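Local coordinates for leucine aminopeptidase (Legionella pneumophila, PDB 5GNE), which probably acts as a zinc-dependent aminopeptidase of peptidase family M28, removing residues from the N-terminal ends of peptides, at residues L105-N118 with S210-F224. Residues are numbered along the deposited sequence; the frame is centred on the assembly and turned at random.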
loop_
_atom_site.group_PDB
_atom_site.type_symbol
_atom_site.label_atom_id
_atom_site.label_comp_id
_atom_site.label_asym_id
_atom_site.label_seq_id
_atom_site.Cartn_x
_atom_site.Cartn_y
_atom_site.Cartn_z
ATOM N N LEU A 105 8.105 -13.954 -17.879
ATOM C CA LEU A 105 7.182 -12.903 -17.458
ATOM C C LEU A 105 7.753 -11.522 -17.728
ATOM O O LEU A 105 6.997 -10.627 -18.127
ATOM C CB LEU A 105 6.789 -13.054 -15.985
ATOM C CG LEU A 105 6.030 -14.363 -15.723
ATOM C CD1 LEU A 105 5.187 -14.208 -14.504
ATOM C CD2 LEU A 105 5.110 -14.719 -16.890
ATOM N N PHE A 106 9.052 -11.326 -17.490
ATOM C CA PHE A 106 9.704 -10.033 -17.814
ATOM C C PHE A 106 9.448 -9.636 -19.268
ATOM O O PHE A 106 9.033 -8.523 -19.548
ATOM C CB PHE A 106 11.218 -10.070 -17.565
ATOM C CG PHE A 106 11.597 -10.012 -16.105
ATOM C CD1 PHE A 106 10.626 -10.201 -15.109
ATOM C CD2 PHE A 106 12.915 -9.743 -15.721
ATOM C CE1 PHE A 106 10.958 -10.150 -13.761
ATOM C CE2 PHE A 106 13.273 -9.680 -14.365
ATOM C CZ PHE A 106 12.286 -9.880 -13.376
ATOM N N GLU A 107 9.656 -10.578 -20.185
ATOM C CA GLU A 107 9.506 -10.319 -21.621
ATOM C C GLU A 107 8.089 -9.905 -22.021
ATOM O O GLU A 107 7.869 -9.431 -23.129
ATOM C CB GLU A 107 9.932 -11.554 -22.427
ATOM C CG GLU A 107 11.427 -11.820 -22.388
ATOM C CD GLU A 107 11.802 -13.183 -22.958
ATOM O OE1 GLU A 107 11.515 -13.435 -24.149
ATOM O OE2 GLU A 107 12.399 -13.998 -22.215
ATOM N N GLN A 108 7.129 -10.076 -21.120
ATOM C CA GLN A 108 5.769 -9.651 -21.402
ATOM C C GLN A 108 5.407 -8.309 -20.781
ATOM O O GLN A 108 4.296 -7.824 -20.963
ATOM C CB GLN A 108 4.792 -10.715 -20.936
ATOM C CG GLN A 108 5.057 -12.046 -21.573
ATOM C CD GLN A 108 3.791 -12.836 -21.774
ATOM O OE1 GLN A 108 3.327 -13.530 -20.864
ATOM N NE2 GLN A 108 3.197 -12.714 -22.963
ATOM N N ILE A 109 6.333 -7.689 -20.062
ATOM C CA ILE A 109 6.039 -6.377 -19.512
ATOM C C ILE A 109 5.869 -5.378 -20.630
ATOM O O ILE A 109 6.758 -5.227 -21.469
ATOM C CB ILE A 109 7.129 -5.853 -18.584
ATOM C CG1 ILE A 109 7.213 -6.715 -17.317
ATOM C CG2 ILE A 109 6.856 -4.395 -18.236
ATOM C CD1 ILE A 109 8.525 -6.503 -16.538
ATOM N N ASP A 110 4.705 -4.736 -20.647
ATOM C CA ASP A 110 4.374 -3.715 -21.624
ATOM C C ASP A 110 4.404 -2.314 -20.987
ATOM O O ASP A 110 3.402 -1.849 -20.438
ATOM C CB ASP A 110 3.000 -4.014 -22.243
ATOM C CG ASP A 110 2.647 -3.065 -23.390
ATOM O OD1 ASP A 110 3.418 -2.116 -23.651
ATOM O OD2 ASP A 110 1.604 -3.277 -24.047
ATOM N N PRO A 111 5.558 -1.637 -21.053
ATOM C CA PRO A 111 5.741 -0.294 -20.485
ATOM C C PRO A 111 4.685 0.742 -20.908
ATOM O O PRO A 111 4.333 1.634 -20.129
ATOM C CB PRO A 111 7.123 0.108 -20.999
ATOM C CG PRO A 111 7.836 -1.166 -21.156
ATOM C CD PRO A 111 6.802 -2.149 -21.644
ATOM N N ALA A 112 4.187 0.634 -22.131
ATOM C CA ALA A 112 3.155 1.555 -22.592
ATOM C C ALA A 112 1.869 1.387 -21.778
ATOM O O ALA A 112 1.175 2.362 -21.474
ATOM C CB ALA A 112 2.878 1.348 -24.072
ATOM N N LYS A 113 1.568 0.147 -21.406
ATOM C CA LYS A 113 0.336 -0.134 -20.696
ATOM C C LYS A 113 0.443 0.456 -19.287
ATOM O O LYS A 113 -0.529 1.028 -18.766
ATOM C CB LYS A 113 0.105 -1.640 -20.634
ATOM C CG LYS A 113 -0.375 -2.313 -21.926
ATOM C CD LYS A 113 -1.869 -2.501 -22.030
ATOM C CE LYS A 113 -2.200 -3.313 -23.277
ATOM N NZ LYS A 113 -3.601 -3.808 -23.256
ATOM N N ILE A 114 1.634 0.340 -18.692
ATOM C CA ILE A 114 1.943 1.020 -17.432
ATOM C C ILE A 114 1.671 2.515 -17.524
ATOM O O ILE A 114 0.921 3.073 -16.722
ATOM C CB ILE A 114 3.419 0.833 -16.990
ATOM C CG1 ILE A 114 3.755 -0.631 -16.710
ATOM C CG2 ILE A 114 3.706 1.616 -15.728
ATOM C CD1 ILE A 114 5.173 -0.820 -16.174
ATOM N N TRP A 115 2.294 3.158 -18.510
ATOM C CA TRP A 115 2.195 4.602 -18.666
ATOM C C TRP A 115 0.751 5.031 -18.856
ATOM O O TRP A 115 0.317 6.019 -18.256
ATOM C CB TRP A 115 3.074 5.072 -19.835
ATOM C CG TRP A 115 3.264 6.558 -19.891
ATOM C CD1 TRP A 115 2.644 7.449 -20.733
ATOM C CD2 TRP A 115 4.070 7.342 -19.004
ATOM N NE1 TRP A 115 3.065 8.727 -20.455
ATOM C CE2 TRP A 115 3.935 8.692 -19.390
ATOM C CE3 TRP A 115 4.913 7.031 -17.926
ATOM C CZ2 TRP A 115 4.608 9.726 -18.744
ATOM C CZ3 TRP A 115 5.575 8.058 -17.281
ATOM C CH2 TRP A 115 5.422 9.390 -17.693
ATOM N N GLN A 116 -0.005 4.262 -19.638
ATOM C CA GLN A 116 -1.400 4.601 -19.881
ATOM C C GLN A 116 -2.206 4.685 -18.578
ATOM O O GLN A 116 -3.016 5.606 -18.395
ATOM C CB GLN A 116 -2.040 3.596 -20.820
ATOM C CG GLN A 116 -3.391 4.083 -21.306
ATOM C CD GLN A 116 -3.937 3.247 -22.436
ATOM O OE1 GLN A 116 -3.256 2.353 -22.948
ATOM N NE2 GLN A 116 -5.158 3.554 -22.863
ATOM N N THR A 117 -1.952 3.742 -17.670
ATOM C CA THR A 117 -2.634 3.711 -16.372
ATOM C C THR A 117 -2.366 4.990 -15.605
ATOM O O THR A 117 -3.294 5.625 -15.101
ATOM C CB THR A 117 -2.205 2.511 -15.500
ATOM O OG1 THR A 117 -2.582 1.289 -16.138
ATOM C CG2 THR A 117 -2.893 2.560 -14.151
ATOM N N ASN A 118 -1.096 5.364 -15.500
ATOM C CA ASN A 118 -0.752 6.621 -14.854
ATOM C C ASN A 118 -1.452 7.803 -15.487
ATOM O O ASN A 118 -1.930 8.687 -14.778
ATOM C CB ASN A 118 0.746 6.847 -14.877
ATOM C CG ASN A 118 1.465 5.970 -13.895
ATOM O OD1 ASN A 118 1.273 6.097 -12.679
ATOM N ND2 ASN A 118 2.297 5.064 -14.405
ATOM N N SER A 210 -0.376 1.516 -10.905
ATOM C CA SER A 210 -0.081 1.120 -12.279
ATOM C C SER A 210 0.802 -0.128 -12.307
ATOM O O SER A 210 0.615 -1.029 -13.128
ATOM C CB SER A 210 0.575 2.279 -13.051
ATOM O OG SER A 210 1.925 2.469 -12.651
ATOM N N VAL A 211 1.798 -0.155 -11.435
ATOM C CA VAL A 211 2.721 -1.278 -11.394
ATOM C C VAL A 211 2.017 -2.597 -11.117
ATOM O O VAL A 211 2.283 -3.601 -11.776
ATOM C CB VAL A 211 3.825 -1.029 -10.364
ATOM C CG1 VAL A 211 4.603 -2.319 -10.039
ATOM C CG2 VAL A 211 4.761 0.080 -10.900
ATOM N N GLU A 212 1.097 -2.601 -10.165
ATOM C CA GLU A 212 0.425 -3.845 -9.813
ATOM C C GLU A 212 -0.604 -4.210 -10.857
ATOM O O GLU A 212 -0.875 -5.407 -11.056
ATOM C CB GLU A 212 -0.193 -3.780 -8.403
ATOM C CG GLU A 212 -1.416 -2.912 -8.231
ATOM C CD GLU A 212 -2.047 -3.070 -6.841
ATOM O OE1 GLU A 212 -1.771 -4.073 -6.140
ATOM O OE2 GLU A 212 -2.793 -2.161 -6.431
ATOM N N LEU A 213 -1.182 -3.211 -11.520
ATOM C CA LEU A 213 -2.124 -3.503 -12.606
ATOM C C LEU A 213 -1.411 -4.215 -13.736
ATOM O O LEU A 213 -1.908 -5.219 -14.239
ATOM C CB LEU A 213 -2.791 -2.237 -13.131
ATOM C CG LEU A 213 -4.205 -2.062 -12.574
ATOM C CD1 LEU A 213 -4.779 -0.738 -13.006
ATOM C CD2 LEU A 213 -5.129 -3.217 -13.003
ATOM N N GLU A 214 -0.216 -3.746 -14.088
ATOM C CA GLU A 214 0.602 -4.455 -15.078
ATOM C C GLU A 214 1.002 -5.868 -14.615
ATOM O O GLU A 214 1.033 -6.821 -15.414
ATOM C CB GLU A 214 1.846 -3.637 -15.440
ATOM C CG GLU A 214 2.722 -4.251 -16.542
ATOM C CD GLU A 214 1.976 -4.576 -17.844
ATOM O OE1 GLU A 214 0.858 -4.056 -18.063
ATOM O OE2 GLU A 214 2.526 -5.345 -18.665
ATOM N N MET A 215 1.363 -5.993 -13.347
ATOM C CA MET A 215 1.667 -7.311 -12.783
ATOM C C MET A 215 0.498 -8.272 -12.986
ATOM O O MET A 215 0.671 -9.389 -13.496
ATOM C CB MET A 215 1.991 -7.179 -11.313
ATOM C CG MET A 215 3.409 -6.666 -11.075
ATOM S SD MET A 215 3.521 -6.123 -9.368
ATOM C CE MET A 215 3.275 -7.704 -8.561
ATOM N N ALA A 216 -0.704 -7.798 -12.667
ATOM C CA ALA A 216 -1.927 -8.586 -12.864
ATOM C C ALA A 216 -2.104 -8.965 -14.324
ATOM O O ALA A 216 -2.477 -10.087 -14.645
ATOM C CB ALA A 216 -3.161 -7.831 -12.364
ATOM N N ARG A 217 -1.843 -8.032 -15.215
ATOM C CA ARG A 217 -2.078 -8.306 -16.613
ATOM C C ARG A 217 -1.056 -9.279 -17.190
ATOM O O ARG A 217 -1.406 -10.185 -17.945
ATOM C CB ARG A 217 -2.007 -7.008 -17.404
ATOM C CG ARG A 217 -2.299 -7.163 -18.898
ATOM C CD ARG A 217 -1.881 -5.911 -19.678
ATOM N NE ARG A 217 -0.431 -5.891 -19.850
ATOM C CZ ARG A 217 0.234 -6.722 -20.651
ATOM N NH1 ARG A 217 -0.428 -7.615 -21.374
ATOM N NH2 ARG A 217 1.557 -6.653 -20.740
ATOM N N VAL A 218 0.206 -9.110 -16.818
ATOM C CA VAL A 218 1.216 -10.103 -17.152
ATOM C C VAL A 218 0.847 -11.507 -16.660
ATOM O O VAL A 218 0.881 -12.467 -17.431
ATOM C CB VAL A 218 2.585 -9.690 -16.607
ATOM C CG1 VAL A 218 3.576 -10.835 -16.755
ATOM C CG2 VAL A 218 3.069 -8.459 -17.361
ATOM N N VAL A 219 0.442 -11.615 -15.401
ATOM C CA VAL A 219 -0.011 -12.889 -14.845
ATOM C C VAL A 219 -1.184 -13.499 -15.645
ATOM O O VAL A 219 -1.188 -14.695 -15.912
ATOM C CB VAL A 219 -0.433 -12.728 -13.365
ATOM C CG1 VAL A 219 -1.222 -13.932 -12.903
ATOM C CG2 VAL A 219 0.791 -12.510 -12.467
ATOM N N PHE A 220 -2.143 -12.684 -16.082
ATOM C CA PHE A 220 -3.258 -13.205 -16.884
ATOM C C PHE A 220 -2.773 -13.755 -18.226
ATOM O O PHE A 220 -3.297 -14.756 -18.729
ATOM C CB PHE A 220 -4.334 -12.138 -17.150
ATOM C CG PHE A 220 -5.305 -11.921 -16.010
ATOM C CD1 PHE A 220 -6.088 -12.948 -15.553
ATOM C CD2 PHE A 220 -5.478 -10.671 -15.449
ATOM C CE1 PHE A 220 -6.991 -12.746 -14.519
ATOM C CE2 PHE A 220 -6.383 -10.463 -14.417
ATOM C CZ PHE A 220 -7.136 -11.493 -13.956
ATOM N N SER A 221 -1.790 -13.087 -18.813
ATOM C CA SER A 221 -1.266 -13.493 -20.113
ATOM C C SER A 221 -0.169 -14.564 -19.997
ATOM O O SER A 221 0.295 -15.082 -21.002
ATOM C CB SER A 221 -0.751 -12.278 -20.877
ATOM O OG SER A 221 0.273 -11.649 -20.142
ATOM N N SER A 222 0.260 -14.869 -18.778
ATOM C CA SER A 222 1.213 -15.966 -18.536
ATOM C C SER A 222 0.777 -17.344 -19.074
ATOM O O SER A 222 -0.413 -17.619 -19.224
ATOM C CB SER A 222 1.475 -16.081 -17.021
ATOM O OG SER A 222 2.104 -17.308 -16.639
ATOM N N ASN A 223 1.761 -18.196 -19.372
ATOM C CA ASN A 223 1.513 -19.546 -19.892
ATOM C C ASN A 223 1.469 -20.586 -18.766
ATOM O O ASN A 223 1.120 -21.742 -18.990
ATOM C CB ASN A 223 2.570 -19.941 -20.929
ATOM C CG ASN A 223 2.169 -19.558 -22.342
ATOM O OD1 ASN A 223 2.762 -18.664 -22.950
ATOM N ND2 ASN A 223 1.156 -20.241 -22.876
ATOM N N PHE A 224 1.885 -20.182 -17.574
ATOM C CA PHE A 224 1.814 -21.048 -16.408
ATOM C C PHE A 224 0.898 -20.423 -15.350
ATOM O O PHE A 224 0.680 -19.211 -15.302
ATOM C CB PHE A 224 3.205 -21.346 -15.836
ATOM C CG PHE A 224 4.004 -20.112 -15.486
ATOM C CD1 PHE A 224 3.869 -19.501 -14.241
ATOM C CD2 PHE A 224 4.879 -19.553 -16.413
ATOM C CE1 PHE A 224 4.588 -18.374 -13.931
ATOM C CE2 PHE A 224 5.606 -18.429 -16.101
ATOM C CZ PHE A 224 5.458 -17.841 -14.859
#
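Leu-105 brings its branched end to the Phe-224 ring obliquely, CG lying 3.6 Å from CZ, while Ser-222 OG sits over the centre of one ring face and donates to Phe-224 O. The other flat group, the Arg-217 guanidinium, has the Glu-214 carboxylate along its edge: NE and NH2 grip one oxygen each, side-on. Beyond NH2, near the guanidinium plane and on the side away from NE, Gln-108 O takes a weak bond. A bend at chi2 (54°) turns the Glu-214 carboxylate back toward Arg-217. Its OE2 also receives Asp-110 N, almost straight (175°) but from above the carboxylate plane. One buried acid thus illustrates how an ion pair within one helix can hold the start of another, where Asp-110 is the N-cap. The Ile-114 side chain crosses that of Glu-214 at about a right angle, and Thr-117 CG2 packs 3.6 Å from Ser-210 CB. Asn-118 ND2 gives Ser-210 OG a weak bond; the stronger partners are Ser-207 O for Ser-210 OG and Ser-206 OG for Asn-118 OD1. The Asn-118 side chain is about 12 Å from a bound zinc ion. Helices 111-118 and 210-221 run roughly antiparallel (137°); helix 202-221, in the M28 region, packs on strand 185-191 of the mixed sheet, with helices 355-373 and 132-151 alongside.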